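Local coordinates for histone deacetylase complex subunit SAP18 (Mus musculus, PDB 4A6Q), which serves the SIN3 histone deacetylase complex as a transcriptional corepressor subunit and joins the splicing-dependent exon junction complex on mRNA as an auxiliary component, at residues L56-W61 against T70-E75; E75-A80 against I135-P140; C26-R31 against Q125-G130. All coordinates share one frame; numbering follows the deposited sequence.

Contact 1. Residues L56-W61 against T70-E75; sequences LQIYTW and TSLVKE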
loop_
_atom_site.group_PDB
_atom_site.type_symbol
_atom_site.label_atom_id
_atom_site.label_comp_id
_atom_site.label_asym_id
_atom_site.label_seq_id
_atom_site.Cartn_x
_atom_site.Cartn_y
_atom_site.Cartn_z
ATOM N N LEU A 56 0.533 -2.689 -12.624
ATOM C CA LEU A 56 -0.611 -3.590 -12.544
ATOM C C LEU A 56 -1.779 -2.763 -12.030
ATOM O O LEU A 56 -1.648 -2.083 -11.033
ATOM C CB LEU A 56 -0.300 -4.709 -11.544
ATOM C CG LEU A 56 -1.421 -5.626 -11.087
ATOM C CD1 LEU A 56 -2.002 -6.274 -12.300
ATOM C CD2 LEU A 56 -0.901 -6.679 -10.095
ATOM N N GLN A 57 -2.926 -2.831 -12.687
ATOM C CA GLN A 57 -4.094 -2.103 -12.200
ATOM C C GLN A 57 -5.128 -3.041 -11.633
ATOM O O GLN A 57 -5.358 -4.112 -12.190
ATOM C CB GLN A 57 -4.708 -1.225 -13.320
ATOM C CG GLN A 57 -3.762 -0.106 -13.655
ATOM C CD GLN A 57 -4.312 0.879 -14.660
ATOM O OE1 GLN A 57 -5.472 0.779 -15.092
ATOM N NE2 GLN A 57 -3.497 1.867 -15.012
ATOM N N ILE A 58 -5.736 -2.648 -10.501
ATOM C CA ILE A 58 -6.638 -3.535 -9.761
ATOM C C ILE A 58 -7.870 -2.740 -9.335
ATOM O O ILE A 58 -7.749 -1.587 -8.977
ATOM C CB ILE A 58 -5.931 -4.061 -8.480
ATOM C CG1 ILE A 58 -4.805 -5.027 -8.881
ATOM C CG2 ILE A 58 -6.900 -4.722 -7.499
ATOM C CD1 ILE A 58 -3.947 -5.473 -7.682
ATOM N N TYR A 59 -9.056 -3.343 -9.461
ATOM C CA TYR A 59 -10.250 -2.757 -8.870
ATOM C C TYR A 59 -10.385 -3.338 -7.477
ATOM O O TYR A 59 -10.439 -4.572 -7.310
ATOM C CB TYR A 59 -11.491 -3.168 -9.665
ATOM C CG TYR A 59 -11.671 -2.485 -10.984
ATOM C CD1 TYR A 59 -11.594 -1.118 -11.081
ATOM C CD2 TYR A 59 -11.896 -3.225 -12.136
ATOM C CE1 TYR A 59 -11.771 -0.475 -12.319
ATOM C CE2 TYR A 59 -12.065 -2.611 -13.353
ATOM C CZ TYR A 59 -11.999 -1.244 -13.432
ATOM O OH TYR A 59 -12.166 -0.634 -14.653
ATOM N N THR A 60 -10.508 -2.483 -6.469
ATOM C CA THR A 60 -10.578 -2.944 -5.099
ATOM C C THR A 60 -11.298 -1.899 -4.266
ATOM O O THR A 60 -11.932 -0.995 -4.815
ATOM C CB THR A 60 -9.162 -3.298 -4.554
ATOM O OG1 THR A 60 -9.267 -4.019 -3.308
ATOM C CG2 THR A 60 -8.286 -2.038 -4.368
ATOM N N TRP A 61 -11.199 -2.024 -2.949
ATOM C CA TRP A 61 -11.893 -1.148 -2.009
ATOM C C TRP A 61 -10.936 -0.696 -0.892
ATOM O O TRP A 61 -9.823 -1.199 -0.794
ATOM C CB TRP A 61 -13.106 -1.851 -1.405
ATOM C CG TRP A 61 -14.192 -2.146 -2.405
ATOM C CD1 TRP A 61 -15.306 -1.366 -2.696
ATOM C CD2 TRP A 61 -14.271 -3.290 -3.253
ATOM N NE1 TRP A 61 -16.052 -1.982 -3.680
ATOM C CE2 TRP A 61 -15.441 -3.159 -4.035
ATOM C CE3 TRP A 61 -13.467 -4.432 -3.423
ATOM C CZ2 TRP A 61 -15.828 -4.122 -4.970
ATOM C CZ3 TRP A 61 -13.844 -5.367 -4.344
ATOM C CH2 TRP A 61 -15.010 -5.214 -5.116
ATOM N N THR A 70 -1.507 -9.226 -2.459
ATOM C CA THR A 70 -0.428 -10.078 -2.952
ATOM C C THR A 70 -0.965 -11.280 -3.725
ATOM O O THR A 70 -0.320 -11.753 -4.643
ATOM C CB THR A 70 0.500 -10.603 -1.859
ATOM O OG1 THR A 70 -0.209 -11.522 -1.047
ATOM C CG2 THR A 70 1.068 -9.473 -1.017
ATOM N N SER A 71 -2.160 -11.746 -3.388
ATOM C CA SER A 71 -2.784 -12.817 -4.157
ATOM C C SER A 71 -2.947 -12.430 -5.625
ATOM O O SER A 71 -2.703 -13.250 -6.518
ATOM C CB SER A 71 -4.136 -13.200 -3.561
ATOM O OG SER A 71 -4.616 -14.383 -4.178
ATOM N N LEU A 72 -3.328 -11.180 -5.884
ATOM C CA LEU A 72 -3.463 -10.717 -7.264
ATOM C C LEU A 72 -2.112 -10.581 -7.970
ATOM O O LEU A 72 -1.986 -10.864 -9.163
ATOM C CB LEU A 72 -4.232 -9.391 -7.310
ATOM C CG LEU A 72 -5.672 -9.543 -6.797
ATOM C CD1 LEU A 72 -6.322 -8.190 -6.555
ATOM C CD2 LEU A 72 -6.500 -10.339 -7.762
ATOM N N VAL A 73 -1.102 -10.103 -7.243
ATOM C CA VAL A 73 0.228 -9.989 -7.813
ATOM C C VAL A 73 0.738 -11.378 -8.212
ATOM O O VAL A 73 1.333 -11.553 -9.282
ATOM C CB VAL A 73 1.174 -9.294 -6.813
ATOM C CG1 VAL A 73 2.646 -9.291 -7.311
ATOM C CG2 VAL A 73 0.714 -7.869 -6.573
ATOM N N LYS A 74 0.461 -12.378 -7.384
ATOM C CA LYS A 74 0.913 -13.742 -7.696
ATOM C C LYS A 74 0.300 -14.343 -8.969
ATOM O O LYS A 74 0.927 -15.194 -9.615
ATOM C CB LYS A 74 0.662 -14.658 -6.513
ATOM C CG LYS A 74 1.573 -14.413 -5.360
ATOM C CD LYS A 74 0.960 -14.984 -4.109
ATOM C CE LYS A 74 1.746 -14.601 -2.917
ATOM N NZ LYS A 74 1.095 -15.141 -1.689
ATOM N N GLU A 75 -0.910 -13.917 -9.312
ATOM C CA GLU A 75 -1.568 -14.307 -10.560
ATOM C C GLU A 75 -0.726 -13.934 -11.776
ATOM O O GLU A 75 -0.713 -14.671 -12.763
ATOM C CB GLU A 75 -2.973 -13.662 -10.695
ATOM C CG GLU A 75 -4.025 -14.167 -9.693
ATOM C CD GLU A 75 -5.411 -13.477 -9.776
ATOM O OE1 GLU A 75 -5.650 -12.548 -10.596
ATOM O OE2 GLU A 75 -6.287 -13.868 -8.974
#

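Contact 2. Residues E75-A80 against I135-P140; sequences EVYPEA and IAITPP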
loop_
_atom_site.group_PDB
_atom_site.type_symbol
_atom_site.label_atom_id
_atom_site.label_comp_id
_atom_site.label_asym_id
_atom_site.label_seq_id
_atom_site.Cartn_x
_atom_site.Cartn_y
_atom_site.Cartn_z
ATOM N N GLU A 75 -0.910 -13.917 -9.312
ATOM C CA GLU A 75 -1.568 -14.307 -10.560
ATOM C C GLU A 75 -0.726 -13.934 -11.776
ATOM O O GLU A 75 -0.713 -14.671 -12.763
ATOM C CB GLU A 75 -2.973 -13.662 -10.695
ATOM C CG GLU A 75 -4.025 -14.167 -9.693
ATOM C CD GLU A 75 -5.411 -13.477 -9.776
ATOM O OE1 GLU A 75 -5.650 -12.548 -10.596
ATOM O OE2 GLU A 75 -6.287 -13.868 -8.974
ATOM N N VAL A 76 -0.069 -12.768 -11.744
ATOM C CA VAL A 76 0.666 -12.333 -12.928
ATOM C C VAL A 76 2.154 -12.620 -12.858
ATOM O O VAL A 76 2.811 -12.644 -13.884
ATOM C CB VAL A 76 0.480 -10.836 -13.258
ATOM C CG1 VAL A 76 -0.854 -10.614 -13.974
ATOM C CG2 VAL A 76 0.581 -10.009 -12.018
ATOM N N TYR A 77 2.697 -12.795 -11.650
ATOM C CA TYR A 77 4.112 -13.084 -11.478
ATOM C C TYR A 77 4.227 -14.362 -10.645
ATOM O O TYR A 77 4.472 -14.300 -9.446
ATOM C CB TYR A 77 4.753 -11.888 -10.761
ATOM C CG TYR A 77 6.266 -11.826 -10.707
ATOM C CD1 TYR A 77 7.032 -11.734 -11.863
ATOM C CD2 TYR A 77 6.925 -11.793 -9.484
ATOM C CE1 TYR A 77 8.417 -11.650 -11.794
ATOM C CE2 TYR A 77 8.292 -11.705 -9.409
ATOM C CZ TYR A 77 9.039 -11.640 -10.562
ATOM O OH TYR A 77 10.409 -11.551 -10.468
ATOM N N PRO A 78 4.028 -15.527 -11.272
ATOM C CA PRO A 78 3.904 -16.791 -10.535
ATOM C C PRO A 78 5.145 -17.225 -9.757
ATOM O O PRO A 78 4.984 -17.980 -8.797
ATOM C CB PRO A 78 3.565 -17.811 -11.623
ATOM C CG PRO A 78 3.992 -17.166 -12.913
ATOM C CD PRO A 78 3.855 -15.704 -12.726
ATOM N N GLU A 79 6.332 -16.749 -10.125
ATOM C CA GLU A 79 7.545 -17.088 -9.381
ATOM C C GLU A 79 7.433 -16.556 -7.965
ATOM O O GLU A 79 8.038 -17.093 -7.039
ATOM C CB GLU A 79 8.788 -16.497 -10.043
ATOM N N ALA A 80 6.638 -15.510 -7.791
ATOM C CA ALA A 80 6.457 -14.925 -6.471
ATOM C C ALA A 80 5.599 -15.779 -5.563
ATOM O O ALA A 80 5.399 -15.431 -4.393
ATOM C CB ALA A 80 5.864 -13.529 -6.590
ATOM N N ILE A 135 5.372 -2.159 -4.573
ATOM C CA ILE A 135 5.686 -3.409 -3.878
ATOM C C ILE A 135 7.052 -3.902 -4.315
ATOM O O ILE A 135 7.265 -4.190 -5.483
ATOM C CB ILE A 135 4.640 -4.505 -4.173
ATOM C CG1 ILE A 135 3.228 -3.969 -3.957
ATOM C CG2 ILE A 135 4.937 -5.755 -3.325
ATOM C CD1 ILE A 135 2.162 -4.999 -4.347
ATOM N N ALA A 136 7.983 -3.988 -3.372
ATOM C CA ALA A 136 9.298 -4.519 -3.659
ATOM C C ALA A 136 9.259 -6.013 -3.325
ATOM O O ALA A 136 9.004 -6.385 -2.171
ATOM C CB ALA A 136 10.354 -3.807 -2.812
ATOM N N ILE A 137 9.473 -6.857 -4.327
ATOM C CA ILE A 137 9.347 -8.308 -4.130
ATOM C C ILE A 137 10.760 -8.866 -4.071
ATOM O O ILE A 137 11.590 -8.560 -4.934
ATOM C CB ILE A 137 8.575 -8.944 -5.282
ATOM C CG1 ILE A 137 7.207 -8.265 -5.430
ATOM C CG2 ILE A 137 8.378 -10.465 -5.029
ATOM C CD1 ILE A 137 6.399 -8.732 -6.652
ATOM N N THR A 138 11.047 -9.670 -3.050
ATOM C CA THR A 138 12.373 -10.268 -2.918
ATOM C C THR A 138 12.243 -11.772 -2.694
ATOM O O THR A 138 11.240 -12.250 -2.199
ATOM C CB THR A 138 13.195 -9.637 -1.794
ATOM O OG1 THR A 138 12.448 -9.648 -0.581
ATOM C CG2 THR A 138 13.590 -8.190 -2.118
ATOM N N PRO A 139 13.246 -12.543 -3.121
ATOM C CA PRO A 139 13.140 -13.999 -3.017
ATOM C C PRO A 139 13.292 -14.487 -1.578
ATOM O O PRO A 139 13.668 -13.710 -0.692
ATOM C CB PRO A 139 14.304 -14.495 -3.900
ATOM C CG PRO A 139 15.281 -13.398 -3.892
ATOM C CD PRO A 139 14.503 -12.115 -3.763
ATOM N N PRO A 140 12.978 -15.769 -1.333
ATOM C CA PRO A 140 13.055 -16.363 0.002
ATOM C C PRO A 140 14.405 -16.206 0.664
ATOM O O PRO A 140 15.454 -16.226 -0.011
ATOM C CB PRO A 140 12.806 -17.842 -0.273
ATOM C CG PRO A 140 11.929 -17.836 -1.484
ATOM C CD PRO A 140 12.405 -16.708 -2.319
#

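Contact 3. Residues C26-R31 against Q125-G130; sequences CPLLLR and QKFQIG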
loop_
_atom_site.group_PDB
_atom_site.type_symbol
_atom_site.label_atom_id
_atom_site.label_comp_id
_atom_site.label_asym_id
_atom_site.label_seq_id
_atom_site.Cartn_x
_atom_site.Cartn_y
_atom_site.Cartn_z
ATOM N N CYS A 26 -18.733 1.572 -5.247
ATOM C CA CYS A 26 -17.994 1.381 -6.484
ATOM C C CYS A 26 -16.517 1.198 -6.141
ATOM O O CYS A 26 -15.969 1.909 -5.300
ATOM C CB CYS A 26 -18.215 2.578 -7.397
ATOM S SG CYS A 26 -19.963 2.734 -7.927
ATOM N N PRO A 27 -15.861 0.212 -6.778
ATOM C CA PRO A 27 -14.444 0.024 -6.466
ATOM C C PRO A 27 -13.583 1.172 -6.985
ATOM O O PRO A 27 -13.946 1.900 -7.930
ATOM C CB PRO A 27 -14.093 -1.289 -7.187
ATOM C CG PRO A 27 -15.091 -1.422 -8.280
ATOM C CD PRO A 27 -16.373 -0.729 -7.794
ATOM N N LEU A 28 -12.439 1.330 -6.335
ATOM C CA LEU A 28 -11.428 2.262 -6.753
ATOM C C LEU A 28 -10.451 1.559 -7.692
ATOM O O LEU A 28 -10.311 0.329 -7.655
ATOM C CB LEU A 28 -10.677 2.813 -5.532
ATOM C CG LEU A 28 -9.907 1.849 -4.631
ATOM C CD1 LEU A 28 -8.422 1.868 -5.017
ATOM C CD2 LEU A 28 -10.059 2.211 -3.168
ATOM N N LEU A 29 -9.808 2.323 -8.543
ATOM C CA LEU A 29 -8.783 1.778 -9.423
ATOM C C LEU A 29 -7.444 2.020 -8.743
ATOM O O LEU A 29 -7.022 3.165 -8.560
ATOM C CB LEU A 29 -8.853 2.400 -10.843
ATOM C CG LEU A 29 -8.012 1.681 -11.922
ATOM C CD1 LEU A 29 -8.515 1.986 -13.343
ATOM C CD2 LEU A 29 -6.555 2.063 -11.812
ATOM N N LEU A 30 -6.778 0.928 -8.372
ATOM C CA LEU A 30 -5.490 0.979 -7.668
ATOM C C LEU A 30 -4.358 0.704 -8.666
ATOM O O LEU A 30 -4.394 -0.283 -9.362
ATOM C CB LEU A 30 -5.496 -0.106 -6.604
ATOM C CG LEU A 30 -4.213 -0.298 -5.773
ATOM C CD1 LEU A 30 -3.974 0.955 -4.942
ATOM C CD2 LEU A 30 -4.294 -1.544 -4.921
ATOM N N ARG A 31 -3.370 1.592 -8.715
ATOM C CA ARG A 31 -2.208 1.428 -9.607
ATOM C C ARG A 31 -1.039 0.914 -8.771
ATOM O O ARG A 31 -0.619 1.569 -7.803
ATOM C CB ARG A 31 -1.864 2.770 -10.257
ATOM C CG ARG A 31 -3.049 3.340 -11.109
ATOM C CD ARG A 31 -2.718 4.708 -11.699
ATOM N NE ARG A 31 -1.686 4.608 -12.723
ATOM C CZ ARG A 31 -1.168 5.642 -13.378
ATOM N NH1 ARG A 31 -1.576 6.885 -13.115
ATOM N NH2 ARG A 31 -0.219 5.434 -14.282
ATOM N N GLN A 125 -3.929 2.819 6.630
ATOM C CA GLN A 125 -2.674 3.539 6.361
ATOM C C GLN A 125 -2.927 4.899 5.705
ATOM O O GLN A 125 -2.003 5.519 5.187
ATOM C CB GLN A 125 -1.756 2.680 5.491
ATOM C CG GLN A 125 -1.499 1.316 6.066
ATOM C CD GLN A 125 -0.851 1.403 7.416
ATOM O OE1 GLN A 125 0.247 1.983 7.539
ATOM N NE2 GLN A 125 -1.512 0.862 8.454
ATOM N N LYS A 126 -4.183 5.343 5.731
ATOM C CA LYS A 126 -4.633 6.611 5.135
ATOM C C LYS A 126 -4.295 6.757 3.663
ATOM O O LYS A 126 -3.993 7.841 3.169
ATOM C CB LYS A 126 -4.120 7.771 5.953
ATOM C CG LYS A 126 -4.497 7.557 7.389
ATOM C CD LYS A 126 -5.237 8.697 7.903
ATOM C CE LYS A 126 -4.236 9.691 8.284
ATOM N NZ LYS A 126 -4.911 10.888 8.848
ATOM N N PHE A 127 -4.358 5.647 2.964
ATOM C CA PHE A 127 -4.294 5.635 1.509
ATOM C C PHE A 127 -5.386 6.543 0.967
ATOM O O PHE A 127 -6.504 6.581 1.503
ATOM C CB PHE A 127 -4.518 4.195 1.008
ATOM C CG PHE A 127 -4.496 4.090 -0.470
ATOM C CD1 PHE A 127 -3.305 3.973 -1.157
ATOM C CD2 PHE A 127 -5.697 4.118 -1.175
ATOM C CE1 PHE A 127 -3.304 3.887 -2.545
ATOM C CE2 PHE A 127 -5.700 4.044 -2.527
ATOM C CZ PHE A 127 -4.509 3.935 -3.210
ATOM N N GLN A 128 -5.064 7.264 -0.098
ATOM C CA GLN A 128 -6.050 8.080 -0.801
ATOM C C GLN A 128 -6.032 7.734 -2.253
ATOM O O GLN A 128 -4.999 7.414 -2.825
ATOM C CB GLN A 128 -5.740 9.575 -0.626
ATOM C CG GLN A 128 -5.900 9.996 0.809
ATOM C CD GLN A 128 -5.726 11.478 1.052
ATOM O OE1 GLN A 128 -6.170 11.986 2.072
ATOM N NE2 GLN A 128 -5.079 12.171 0.133
ATOM N N ILE A 129 -7.210 7.806 -2.880
ATOM C CA ILE A 129 -7.286 7.619 -4.311
ATOM C C ILE A 129 -6.371 8.656 -4.895
ATOM O O ILE A 129 -6.394 9.805 -4.470
ATOM C CB ILE A 129 -8.748 7.839 -4.839
ATOM C CG1 ILE A 129 -9.473 6.511 -4.921
ATOM C CG2 ILE A 129 -8.763 8.515 -6.185
ATOM C CD1 ILE A 129 -9.639 5.882 -3.592
ATOM N N GLY A 130 -5.541 8.265 -5.846
ATOM C CA GLY A 130 -4.603 9.216 -6.388
ATOM C C GLY A 130 -3.211 8.793 -5.972
ATOM O O GLY A 130 -2.221 9.139 -6.638
#

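Contact 1. Residues L56-W61 against T70-E75
Ile58 on strand 56-60 and Leu72 on helix 66-76 form the tighter half of this apolar contact, and Leu56 and Val73 the other half. The side chain of Leu72 can be followed outward from the helix. Its CB already meets the strand, lying 3.9 Å from Ile58 CD1. CG stands anti to the carbonyl carbon, with chi1 -63°, and from it CD1 reaches between the two ends of the isoleucine: CD1 of Leu72 is 3.6 Å from CG2 of Ile58 and 3.8 Å from CD1 of the same residue. The beta-branch of Ile58 explains why this residue type suits the strand, because CG2 and the longer CG1-CD1 arm both point to one leucine.

The helix lies over one face of the mixed sheet of a ubiquitin-like fold, and strand 56-60 is an outermost strand of that sheet within the chain, its backbone bonded to strand 28-35. The short segments run at 134° to each other, with their axes 10.3 Å apart at closest approach. Alternation along the strand sends Leu56 and Ile58 to the helix side, while Gln57 between them turns its amide to the other side. At the start of the strand, Leu56 meets the helix more loosely: its CD2 is 4.1 Å from Val73 CG2. Val73, compact and beta-branched, is buried where the helix faces the sheet, and its side chain also rests on Ile135 and Ile137 of strand 132-138.

Contact 2. Residues E75-A80 against I135-P140
The phenol ring of Tyr77 is the flat group here, and in the conformer described the delta-methyl of Ile137 approaches it obliquely, with CD1 of Ile137 4.2 Å from CD2 of Tyr77. Asn36 also touches the tyrosine side chain, and a bound isopropyl alcohol, probably from the crystallisation liquor, lies about 4 Å from it. With CG anti to the backbone N (chi1 -168°), this ring extends from the residue that follows helix 66-76 across the tip of the isoleucine. A broad aromatic side chain suits this partly exposed place, since its ring carbons can meet apolar neighbours while the hydroxyl is carried to the far end.

Ala80 CB is 4.3 Å from Ile137 CG2, so the two branches of one isoleucine serve two partners. Ala80 sits in a short 3-10 turn, its N bonded to Tyr77 O at 3.0 Å, which ties together the two residues that meet Ile137. Phe87 of strand 86-94 touches both Ala80 and Ile137, which are buried, and the small alanine methyl fits this packed turn. A helix packed on one face of a mixed sheet is characteristic of the ubiquitin-like fold; here residues after helix 66-76 continue onto central strand 132-138.

Contact 3. Residues C26-R31 against Q125-G130
Leu28, the first residue of strand 28-35, meets both Phe127 and Ile129 of the loop that leads to strand 132-138. Its chi1 of 61° places CG between the backbone N and the carbonyl carbon, and the two methyls divide the partners. CD2 of Leu28 packs 3.7 Å from CD1 of Ile129, and CB of the leucine lies 3.8 Å from that same methyl; the long CG1-CD1 arm of isoleucine lets this exposed loop residue reach the leucine. The other branch, CD1 of Leu28, approaches the phenyl ring obliquely, 4.3 Å from CE2 of Phe127.

Leu29 follows with its side chain beside Gln57 of the neighbouring strand. In the ubiquitin-like sheet, strand 28-35 lies between the antiparallel strand 56-60 and the parallel strand 132-138, and the loop comes up against its beginning.

With CG anti to the backbone N, chi1 177°, Leu30 brings one methyl of its branched tip, CD1, to 3.5 Å from CZ of Phe127 and 3.8 Å from CE1, again obliquely to the ring. The large phenyl group suits a loop residue facing the sheet: Phe127 is buried, with Leu122 and Ile91 also against it. Arg31 instead makes a salt bridge with Glu55.

In the fold
From the N terminus, the chain enters strand 28-35, whose first half waits for contact 3 until residues 125-130 return some 94 residues later. Inside that long loop contact 1 closes a short one, bringing helix 66-76 back over strand 56-60, so contact 1 is nested within contact 3. Contact 2 opens as contact 1 ends, sharing Glu75 with it, and closes at strand 132-138; it therefore crosses contact 3. Contacts 1 and 2 also meet where Leu56 packs on Val76. Contacts 1 and 3 meet through backbone pairing of strands 56-60 and 28-35. Contacts 2 and 3 remain about 7 Å apart at their nearest atoms, joined through neighbouring strands of one sheet.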